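Local coordinates for membrane lipoprotein TpN32 (Treponema pallidum, PDB 1XS5) that binds L-methionine and probably serves as the periplasmic substrate-binding lipoprotein of a methionine uptake system, at residues A[93-98]-A[186-191]; A[101-106]-A[147-152]; A[125-130]-A[140-145]. One frame throughout, in Å; residues are numbered along the deposited sequence.

Contact 1 (A[93-98]-A[186-191]); sequences RHVSDF and GLAVEP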
loop_
_atom_site.group_PDB
_atom_site.type_symbol
_atom_site.label_atom_id
_atom_site.label_comp_id
_atom_site.label_asym_id
_atom_site.label_seq_id
_atom_site.Cartn_x
_atom_site.Cartn_y
_atom_site.Cartn_z
ATOM N N ARG A 93 -18.138 15.534 -6.007
ATOM C CA ARG A 93 -17.246 16.284 -5.132
ATOM C C ARG A 93 -17.566 16.105 -3.636
ATOM O O ARG A 93 -16.899 16.681 -2.757
ATOM C CB ARG A 93 -17.319 17.751 -5.487
ATOM C CG ARG A 93 -16.649 18.143 -6.789
ATOM C CD ARG A 93 -16.985 19.608 -7.014
ATOM N NE ARG A 93 -16.226 20.242 -8.083
ATOM C CZ ARG A 93 -16.493 21.461 -8.551
ATOM N NH1 ARG A 93 -17.502 22.169 -8.039
ATOM N NH2 ARG A 93 -15.753 21.974 -9.533
ATOM N N HIS A 94 -18.573 15.299 -3.352
ATOM C CA HIS A 94 -18.973 15.063 -1.984
ATOM C C HIS A 94 -19.541 13.691 -1.872
ATOM O O HIS A 94 -20.287 13.210 -2.715
ATOM C CB HIS A 94 -20.021 16.078 -1.537
ATOM C CG HIS A 94 -20.191 16.154 -0.053
ATOM N ND1 HIS A 94 -20.764 15.137 0.687
ATOM C CD2 HIS A 94 -19.878 17.131 0.829
ATOM C CE1 HIS A 94 -20.796 15.491 1.961
ATOM N NE2 HIS A 94 -20.265 16.695 2.072
ATOM N N VAL A 95 -19.168 13.058 -0.787
ATOM C CA VAL A 95 -19.595 11.736 -0.496
ATOM C C VAL A 95 -21.130 11.592 -0.558
ATOM O O VAL A 95 -21.646 10.555 -0.980
ATOM C CB VAL A 95 -18.917 11.370 0.865
ATOM C CG1 VAL A 95 -19.703 11.959 2.018
ATOM C CG2 VAL A 95 -18.621 9.906 0.955
ATOM N N SER A 96 -21.885 12.638 -0.216
ATOM C CA SER A 96 -23.341 12.515 -0.255
ATOM C C SER A 96 -23.922 12.697 -1.654
ATOM O O SER A 96 -25.124 12.530 -1.846
ATOM C CB SER A 96 -24.019 13.514 0.705
ATOM O OG SER A 96 -23.673 14.833 0.352
ATOM N N ASP A 97 -23.069 13.050 -2.611
ATOM C CA ASP A 97 -23.472 13.244 -4.008
ATOM C C ASP A 97 -23.777 11.896 -4.684
ATOM O O ASP A 97 -24.518 11.862 -5.666
ATOM C CB ASP A 97 -22.344 13.889 -4.835
ATOM C CG ASP A 97 -22.256 15.410 -4.701
ATOM O OD1 ASP A 97 -23.160 16.029 -4.140
ATOM O OD2 ASP A 97 -21.249 15.992 -5.198
ATOM N N PHE A 98 -23.197 10.794 -4.197
ATOM C CA PHE A 98 -23.407 9.490 -4.833
ATOM C C PHE A 98 -24.842 9.013 -4.840
ATOM O O PHE A 98 -25.435 8.798 -3.792
ATOM C CB PHE A 98 -22.554 8.372 -4.193
ATOM C CG PHE A 98 -21.076 8.470 -4.510
ATOM C CD1 PHE A 98 -20.271 9.373 -3.840
ATOM C CD2 PHE A 98 -20.504 7.676 -5.498
ATOM C CE1 PHE A 98 -18.912 9.483 -4.153
ATOM C CE2 PHE A 98 -19.152 7.789 -5.813
ATOM C CZ PHE A 98 -18.359 8.681 -5.149
ATOM N N GLY A 186 -9.493 13.372 -2.379
ATOM C CA GLY A 186 -10.298 12.364 -1.700
ATOM C C GLY A 186 -11.618 12.903 -1.165
ATOM O O GLY A 186 -11.729 14.084 -0.785
ATOM N N LEU A 187 -12.629 12.043 -1.149
ATOM C CA LEU A 187 -13.931 12.433 -0.653
ATOM C C LEU A 187 -14.155 11.773 0.713
ATOM O O LEU A 187 -15.060 12.172 1.444
ATOM C CB LEU A 187 -15.034 11.975 -1.622
ATOM C CG LEU A 187 -14.985 12.529 -3.052
ATOM C CD1 LEU A 187 -16.235 12.053 -3.784
ATOM C CD2 LEU A 187 -14.954 14.079 -3.005
ATOM N N ALA A 188 -13.373 10.726 1.001
ATOM C CA ALA A 188 -13.445 9.983 2.267
ATOM C C ALA A 188 -12.132 9.247 2.410
ATOM O O ALA A 188 -11.552 8.781 1.422
ATOM C CB ALA A 188 -14.648 8.938 2.263
ATOM N N VAL A 189 -11.657 9.141 3.650
ATOM C CA VAL A 189 -10.391 8.478 3.932
ATOM C C VAL A 189 -10.594 7.315 4.904
ATOM O O VAL A 189 -11.525 7.341 5.712
ATOM C CB VAL A 189 -9.397 9.483 4.512
ATOM C CG1 VAL A 189 -8.065 8.773 4.908
ATOM C CG2 VAL A 189 -9.151 10.579 3.469
ATOM N N GLU A 190 -9.713 6.316 4.833
ATOM C CA GLU A 190 -9.825 5.139 5.669
ATOM C C GLU A 190 -9.712 5.561 7.126
ATOM O O GLU A 190 -9.014 6.539 7.459
ATOM C CB GLU A 190 -8.717 4.156 5.359
ATOM C CG GLU A 190 -7.332 4.707 5.706
ATOM C CD GLU A 190 -6.257 3.698 5.380
ATOM O OE1 GLU A 190 -6.456 2.509 5.754
ATOM O OE2 GLU A 190 -5.238 4.084 4.757
ATOM N N PRO A 191 -10.367 4.806 8.016
ATOM C CA PRO A 191 -10.321 5.155 9.442
ATOM C C PRO A 191 -9.002 4.903 10.172
ATOM O O PRO A 191 -8.747 5.537 11.205
ATOM C CB PRO A 191 -11.482 4.350 10.047
ATOM C CG PRO A 191 -11.613 3.129 9.110
ATOM C CD PRO A 191 -11.366 3.746 7.729
HETATM O O HOH W 1 -16.742 14.552 0.870
#
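L187 carries most of this contact, its two methyls serving two different surfaces of the loop 93-98. CD2 presses on the backbone of R93, 3.3 Å from R93 O, a close approach of a methyl to a carbonyl oxygen. CD1 meets the F98 ring at its edge, near the ring plane, with 3.7 Å to F98 CE1. With CG anti to the carbonyl carbon (chi1 -61°), the branch is directed at the loop. Beside it, the packing of V95 CG2 on A188 CB is looser, at 4.3 Å.

The polar link between the segments runs through a water. This water accepts from V95 N at 3.3 Å and donates to L187 O at 3.0 Å, bridging two backbone groups while lying over one face of the H94 imidazole. The next shell fixes the loop itself. S96 N donates almost straight to H94 ND1 (2.9 Å, 176°), in the plane of the imidazole, so the ring is held against its own turn. D97 OD2 uses its anti lone pair to accept from R93 N at 3.2 Å, and D97 N closes the turn on H94 O at 2.8 Å.

Farther out, V95 packs on F125 and its carbonyl accepts from R146, while F98 meets Y92. The segment 93-98 belongs to the connection from strand 86-88 to strand 103-107; L187 and A188 bond through their backbones to L87 of strand 86-88, placing 188-189 at the edge of the mixed sheet, and E190 reaches helix 110-122 to form a salt bridge with the pocket residue R115.

Contact 2 (A[101-106]-A[147-152]); sequences GAVIAI and NVVLQE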
loop_
_atom_site.group_PDB
_atom_site.type_symbol
_atom_site.label_atom_id
_atom_site.label_comp_id
_atom_site.label_asym_id
_atom_site.label_seq_id
_atom_site.Cartn_x
_atom_site.Cartn_y
_atom_site.Cartn_z
ATOM N N GLY A 101 -27.399 3.104 -6.498
ATOM C CA GLY A 101 -26.923 2.421 -7.677
ATOM C C GLY A 101 -25.527 2.825 -8.149
ATOM O O GLY A 101 -25.014 2.188 -9.051
ATOM N N ALA A 102 -24.912 3.861 -7.569
ATOM C CA ALA A 102 -23.555 4.282 -7.995
ATOM C C ALA A 102 -22.574 3.107 -8.031
ATOM O O ALA A 102 -22.641 2.212 -7.172
ATOM C CB ALA A 102 -23.023 5.366 -7.050
ATOM N N VAL A 103 -21.647 3.099 -9.006
ATOM C CA VAL A 103 -20.671 1.987 -9.091
ATOM C C VAL A 103 -19.323 2.391 -8.456
ATOM O O VAL A 103 -18.709 3.372 -8.881
ATOM C CB VAL A 103 -20.377 1.561 -10.584
ATOM C CG1 VAL A 103 -19.245 0.512 -10.624
ATOM C CG2 VAL A 103 -21.633 0.988 -11.242
ATOM N N ILE A 104 -18.883 1.673 -7.433
ATOM C CA ILE A 104 -17.607 2.004 -6.774
ATOM C C ILE A 104 -16.637 0.821 -6.920
ATOM O O ILE A 104 -16.931 -0.300 -6.497
ATOM C CB ILE A 104 -17.833 2.337 -5.266
ATOM C CG1 ILE A 104 -18.748 3.564 -5.137
ATOM C CG2 ILE A 104 -16.503 2.613 -4.579
ATOM C CD1 ILE A 104 -18.911 4.089 -3.678
ATOM N N ALA A 105 -15.475 1.074 -7.522
ATOM C CA ALA A 105 -14.468 0.046 -7.731
ATOM C C ALA A 105 -13.521 0.022 -6.543
ATOM O O ALA A 105 -13.109 1.079 -6.062
ATOM C CB ALA A 105 -13.673 0.367 -9.000
ATOM N N ILE A 106 -13.135 -1.172 -6.112
ATOM C CA ILE A 106 -12.216 -1.328 -5.000
ATOM C C ILE A 106 -11.149 -2.383 -5.309
ATOM O O ILE A 106 -11.308 -3.193 -6.241
ATOM C CB ILE A 106 -12.992 -1.749 -3.721
ATOM C CG1 ILE A 106 -13.689 -3.088 -3.941
ATOM C CG2 ILE A 106 -14.081 -0.712 -3.382
ATOM C CD1 ILE A 106 -14.564 -3.473 -2.719
ATOM N N ASN A 147 -27.119 1.868 -1.310
ATOM C CA ASN A 147 -27.449 1.116 -2.535
ATOM C C ASN A 147 -26.364 1.277 -3.605
ATOM O O ASN A 147 -26.619 1.820 -4.673
ATOM C CB ASN A 147 -28.759 1.620 -3.080
ATOM C CG ASN A 147 -29.897 1.393 -2.116
ATOM O OD1 ASN A 147 -30.181 0.251 -1.742
ATOM N ND2 ASN A 147 -30.547 2.478 -1.687
ATOM N N VAL A 148 -25.162 0.787 -3.306
ATOM C CA VAL A 148 -23.986 0.893 -4.182
ATOM C C VAL A 148 -23.548 -0.438 -4.793
ATOM O O VAL A 148 -23.686 -1.502 -4.185
ATOM C CB VAL A 148 -22.786 1.480 -3.362
ATOM C CG1 VAL A 148 -21.431 1.102 -4.028
ATOM C CG2 VAL A 148 -22.931 2.997 -3.257
ATOM N N VAL A 149 -22.992 -0.382 -5.998
ATOM C CA VAL A 149 -22.512 -1.592 -6.663
ATOM C C VAL A 149 -20.999 -1.569 -6.449
ATOM O O VAL A 149 -20.356 -0.616 -6.876
ATOM C CB VAL A 149 -22.775 -1.530 -8.227
ATOM C CG1 VAL A 149 -22.123 -2.679 -8.914
ATOM C CG2 VAL A 149 -24.247 -1.461 -8.525
ATOM N N LEU A 150 -20.443 -2.599 -5.817
ATOM C CA LEU A 150 -19.001 -2.680 -5.534
ATOM C C LEU A 150 -18.276 -3.548 -6.553
ATOM O O LEU A 150 -18.578 -4.730 -6.658
ATOM C CB LEU A 150 -18.767 -3.298 -4.152
ATOM C CG LEU A 150 -19.410 -2.530 -2.987
ATOM C CD1 LEU A 150 -19.306 -3.339 -1.702
ATOM C CD2 LEU A 150 -18.707 -1.237 -2.796
ATOM N N GLN A 151 -17.331 -2.995 -7.296
ATOM C CA GLN A 151 -16.616 -3.816 -8.277
ATOM C C GLN A 151 -15.198 -4.071 -7.865
ATOM O O GLN A 151 -14.444 -3.139 -7.658
ATOM C CB GLN A 151 -16.553 -3.142 -9.646
ATOM C CG GLN A 151 -17.862 -2.671 -10.180
ATOM C CD GLN A 151 -17.875 -2.657 -11.708
ATOM O OE1 GLN A 151 -16.888 -2.238 -12.372
ATOM N NE2 GLN A 151 -18.995 -3.116 -12.280
ATOM N N GLU A 152 -14.815 -5.335 -7.777
ATOM C CA GLU A 152 -13.462 -5.677 -7.399
ATOM C C GLU A 152 -12.574 -5.531 -8.641
ATOM O O GLU A 152 -12.910 -6.066 -9.699
ATOM C CB GLU A 152 -13.436 -7.132 -6.890
ATOM C CG GLU A 152 -14.243 -7.346 -5.601
ATOM C CD GLU A 152 -14.517 -8.821 -5.338
ATOM O OE1 GLU A 152 -15.353 -9.406 -6.063
ATOM O OE2 GLU A 152 -13.882 -9.399 -4.426
#
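V103 and Q151 meet on one face of two neighbouring parallel strands, V149 on the same face beside them, while I104 and L150 lie on the other. The parallel pairing is documented by backbone bonds passing back and forth: V149 N to A102 O, I104 N to V149 O, Q151 N to I104 O and I106 N to Q151 O, the last three each at 2.8 Å from N to O. The axes of strands 103-106 and 149-152 cross at -29°, and V103 to I106 pair in register with V149 to E152.

Along I104 from CB outward, every carbon of the longer branch stays close to V148. I104 CB is 4.0 Å from V148 CG1, and I104 CG1 is 3.8 Å from V148 CG1. At the tip, I104 CD1 keeps 3.9 Å to V148 CG1 and lies 4.2 Å from V148 CG2. With CG1 anti to the carbonyl carbon (chi1 -62°) and CD1 extended beyond it, the isoleucine runs obliquely across the valine, and its tip spans both methyls.

The V103 face differs. V103 CG1 touches Q151 CG at 3.5 Å, and Q151 CD lies 3.6 Å from V103 CG1, so the glutamine lays its aliphatic stem and the start of its amide against the valine.

Helix 110-122 lies in the connection and packs on the other face, L117 against I106 and L150: a beta-alpha-beta crossover, with the 127-143 hairpin inserted. This face is mostly aliphatic but ends at E152, whose OE2 lies close to E113 OE2; two such charges may favour protonation of one.

Contact 3 (A[125-130]-A[140-145]); sequences FIRMRA and DVQQNV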
loop_
_atom_site.group_PDB
_atom_site.type_symbol
_atom_site.label_atom_id
_atom_site.label_comp_id
_atom_site.label_asym_id
_atom_site.label_seq_id
_atom_site.Cartn_x
_atom_site.Cartn_y
_atom_site.Cartn_z
ATOM N N PHE A 125 -21.656 4.024 3.735
ATOM C CA PHE A 125 -22.254 3.350 2.564
ATOM C C PHE A 125 -22.744 1.933 2.823
ATOM O O PHE A 125 -23.702 1.475 2.206
ATOM C CB PHE A 125 -21.234 3.227 1.421
ATOM C CG PHE A 125 -20.936 4.514 0.708
ATOM C CD1 PHE A 125 -21.763 4.974 -0.313
ATOM C CD2 PHE A 125 -19.805 5.250 1.012
ATOM C CE1 PHE A 125 -21.467 6.134 -1.008
ATOM C CE2 PHE A 125 -19.505 6.432 0.300
ATOM C CZ PHE A 125 -20.353 6.858 -0.708
ATOM N N ILE A 126 -22.059 1.221 3.701
ATOM C CA ILE A 126 -22.366 -0.167 3.951
ATOM C C ILE A 126 -22.036 -0.546 5.374
ATOM O O ILE A 126 -21.418 0.224 6.092
ATOM C CB ILE A 126 -21.466 -1.111 3.042
ATOM C CG1 ILE A 126 -19.970 -0.868 3.358
ATOM C CG2 ILE A 126 -21.711 -0.848 1.581
ATOM C CD1 ILE A 126 -18.968 -1.801 2.648
ATOM N N ARG A 127 -22.454 -1.753 5.751
ATOM C CA ARG A 127 -22.150 -2.333 7.046
ATOM C C ARG A 127 -21.593 -3.725 6.823
ATOM O O ARG A 127 -22.193 -4.548 6.121
ATOM C CB ARG A 127 -23.379 -2.453 7.941
ATOM C CG ARG A 127 -23.018 -3.079 9.285
ATOM C CD ARG A 127 -24.275 -3.483 10.050
ATOM N NE ARG A 127 -23.917 -3.934 11.385
ATOM C CZ ARG A 127 -24.453 -3.427 12.486
ATOM N NH1 ARG A 127 -25.374 -2.468 12.385
ATOM N NH2 ARG A 127 -24.051 -3.852 13.680
ATOM N N MET A 128 -20.443 -3.982 7.418
ATOM C CA MET A 128 -19.782 -5.275 7.314
ATOM C C MET A 128 -20.246 -6.234 8.438
ATOM O O MET A 128 -20.528 -5.783 9.552
ATOM C CB MET A 128 -18.282 -5.080 7.454
ATOM C CG MET A 128 -17.680 -4.196 6.371
ATOM S SD MET A 128 -17.906 -4.944 4.752
ATOM C CE MET A 128 -16.906 -6.437 4.884
ATOM N N ARG A 129 -20.323 -7.529 8.121
ATOM C CA ARG A 129 -20.684 -8.579 9.076
ATOM C C ARG A 129 -19.649 -8.533 10.227
ATOM O O ARG A 129 -18.469 -8.209 10.017
ATOM C CB ARG A 129 -20.637 -9.937 8.353
ATOM C CG ARG A 129 -20.369 -11.156 9.237
ATOM C CD ARG A 129 -20.290 -12.448 8.410
ATOM N NE ARG A 129 -18.970 -12.719 7.816
ATOM C CZ ARG A 129 -18.022 -13.475 8.382
ATOM N NH1 ARG A 129 -18.238 -14.043 9.575
ATOM N NH2 ARG A 129 -16.863 -13.699 7.748
ATOM N N ALA A 130 -20.078 -8.907 11.429
ATOM C CA ALA A 130 -19.235 -8.858 12.636
ATOM C C ALA A 130 -17.950 -9.681 12.725
ATOM O O ALA A 130 -16.913 -9.191 13.177
ATOM C CB ALA A 130 -20.102 -9.149 13.861
ATOM N N ASP A 140 -18.796 -10.445 2.664
ATOM C CA ASP A 140 -18.984 -10.126 4.078
ATOM C C ASP A 140 -19.821 -8.862 4.319
ATOM O O ASP A 140 -19.982 -8.429 5.453
ATOM C CB ASP A 140 -17.619 -9.962 4.766
ATOM C CG ASP A 140 -16.828 -11.265 4.819
ATOM O OD1 ASP A 140 -17.411 -12.269 5.279
ATOM O OD2 ASP A 140 -15.637 -11.302 4.408
ATOM N N VAL A 141 -20.334 -8.247 3.261
ATOM C CA VAL A 141 -21.120 -7.035 3.438
ATOM C C VAL A 141 -22.489 -7.402 3.976
ATOM O O VAL A 141 -23.247 -8.070 3.299
ATOM C CB VAL A 141 -21.313 -6.277 2.101
ATOM C CG1 VAL A 141 -22.277 -5.116 2.294
ATOM C CG2 VAL A 141 -19.968 -5.739 1.628
ATOM N N GLN A 142 -22.827 -6.952 5.179
ATOM C CA GLN A 142 -24.133 -7.309 5.730
ATOM C C GLN A 142 -25.290 -6.390 5.344
ATOM O O GLN A 142 -26.460 -6.813 5.319
ATOM C CB GLN A 142 -24.034 -7.413 7.242
ATOM C CG GLN A 142 -25.370 -7.655 7.897
ATOM C CD GLN A 142 -25.280 -7.587 9.387
ATOM O OE1 GLN A 142 -25.962 -6.780 10.026
ATOM N NE2 GLN A 142 -24.428 -8.426 9.962
ATOM N N GLN A 143 -24.996 -5.140 5.037
ATOM C CA GLN A 143 -26.054 -4.208 4.668
ATOM C C GLN A 143 -25.538 -3.165 3.683
ATOM O O GLN A 143 -24.399 -2.681 3.826
ATOM C CB GLN A 143 -26.538 -3.504 5.924
ATOM C CG GLN A 143 -27.746 -2.652 5.749
ATOM C CD GLN A 143 -28.083 -1.955 7.052
ATOM O OE1 GLN A 143 -27.748 -2.455 8.144
ATOM N NE2 GLN A 143 -28.754 -0.805 6.956
ATOM N N ASN A 144 -26.371 -2.802 2.711
ATOM C CA ASN A 144 -25.972 -1.823 1.699
ATOM C C ASN A 144 -26.851 -0.582 1.810
ATOM O O ASN A 144 -27.839 -0.443 1.119
ATOM C CB ASN A 144 -26.112 -2.443 0.314
ATOM C CG ASN A 144 -25.187 -1.813 -0.698
ATOM O OD1 ASN A 144 -25.183 -0.605 -0.868
ATOM N ND2 ASN A 144 -24.394 -2.642 -1.378
ATOM N N VAL A 145 -26.436 0.336 2.683
ATOM C CA VAL A 145 -27.163 1.572 3.023
ATOM C C VAL A 145 -27.404 2.601 1.909
ATOM O O VAL A 145 -28.515 3.156 1.788
ATOM C CB VAL A 145 -26.408 2.263 4.229
ATOM C CG1 VAL A 145 -26.858 3.706 4.449
ATOM C CG2 VAL A 145 -26.701 1.475 5.494
HETATM O O HOH W 2 -22.994 -7.943 12.249
#
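R129 turns its guanidinium edge to D140, and NE and NH2 both donate to the single oxygen OD1. The N-to-O distances are 3.0 Å from R129 NE and 2.9 Å from R129 NH2, and OD1 lies in the guanidinium plane. The two groups are not coplanar, however: their planes stand 44° apart, and both donors reach OD1 from the same face of the carboxylate. A bend at chi3 (84°) brings the guanidinium round to this position. The other carboxylate oxygen, OD2, accepts from T137 N, so D140 is held on both oxygens. In the backbone, R129 N donates to D140 O at 2.8 Å, almost straight.

Strands 127-128 and 141-143 form a two-stranded antiparallel hairpin with a classic beta bulge, in which Q142 and Q143 together face R127. The evidence is R127 O, which accepts from both Q142 N, at 2.7 Å, and Q143 N, at 3.1 Å, while R127 N donates to Q143 O.

At the bulge R127 and Q142 run side by side in the same direction, their guanidinium and amide planes nearly parallel (6°), with R127 CD 3.7 Å from Q142 OE1. Q143 crosses R127 at a slant, its CB 3.9 Å from R127 CB.

The apolar side is packed differently. I126 meets V141 at about a right angle, whereas M128, folded at chi2 and chi3, brings SD to 3.8 Å from V141 CG2 and CE against D140 CB. I126 and M128 both rest on L117 of helix 110-122.

In the fold
The centres lie about 14 Å apart for contacts 1 and 2, about 13 Å for contacts 2 and 3, and about 17 Å for contacts 1 and 3, all on the same side of the chain's centre. Along the chain they are nested: contact 3 lies inside the loop closed by contact 2, and contact 2 inside that closed by contact 1. Contacts 1 and 2 reach the same five-stranded mixed sheet, at opposite edges; contact 3 is a separate hairpin leading into strand 149-153. F125 ties them together, touching V95, F98, V148 and I104. Helix 110-122 packs against parts of all three, so all three belong to the same lobe, the one that supplies N112 and R115 to the methionine pocket.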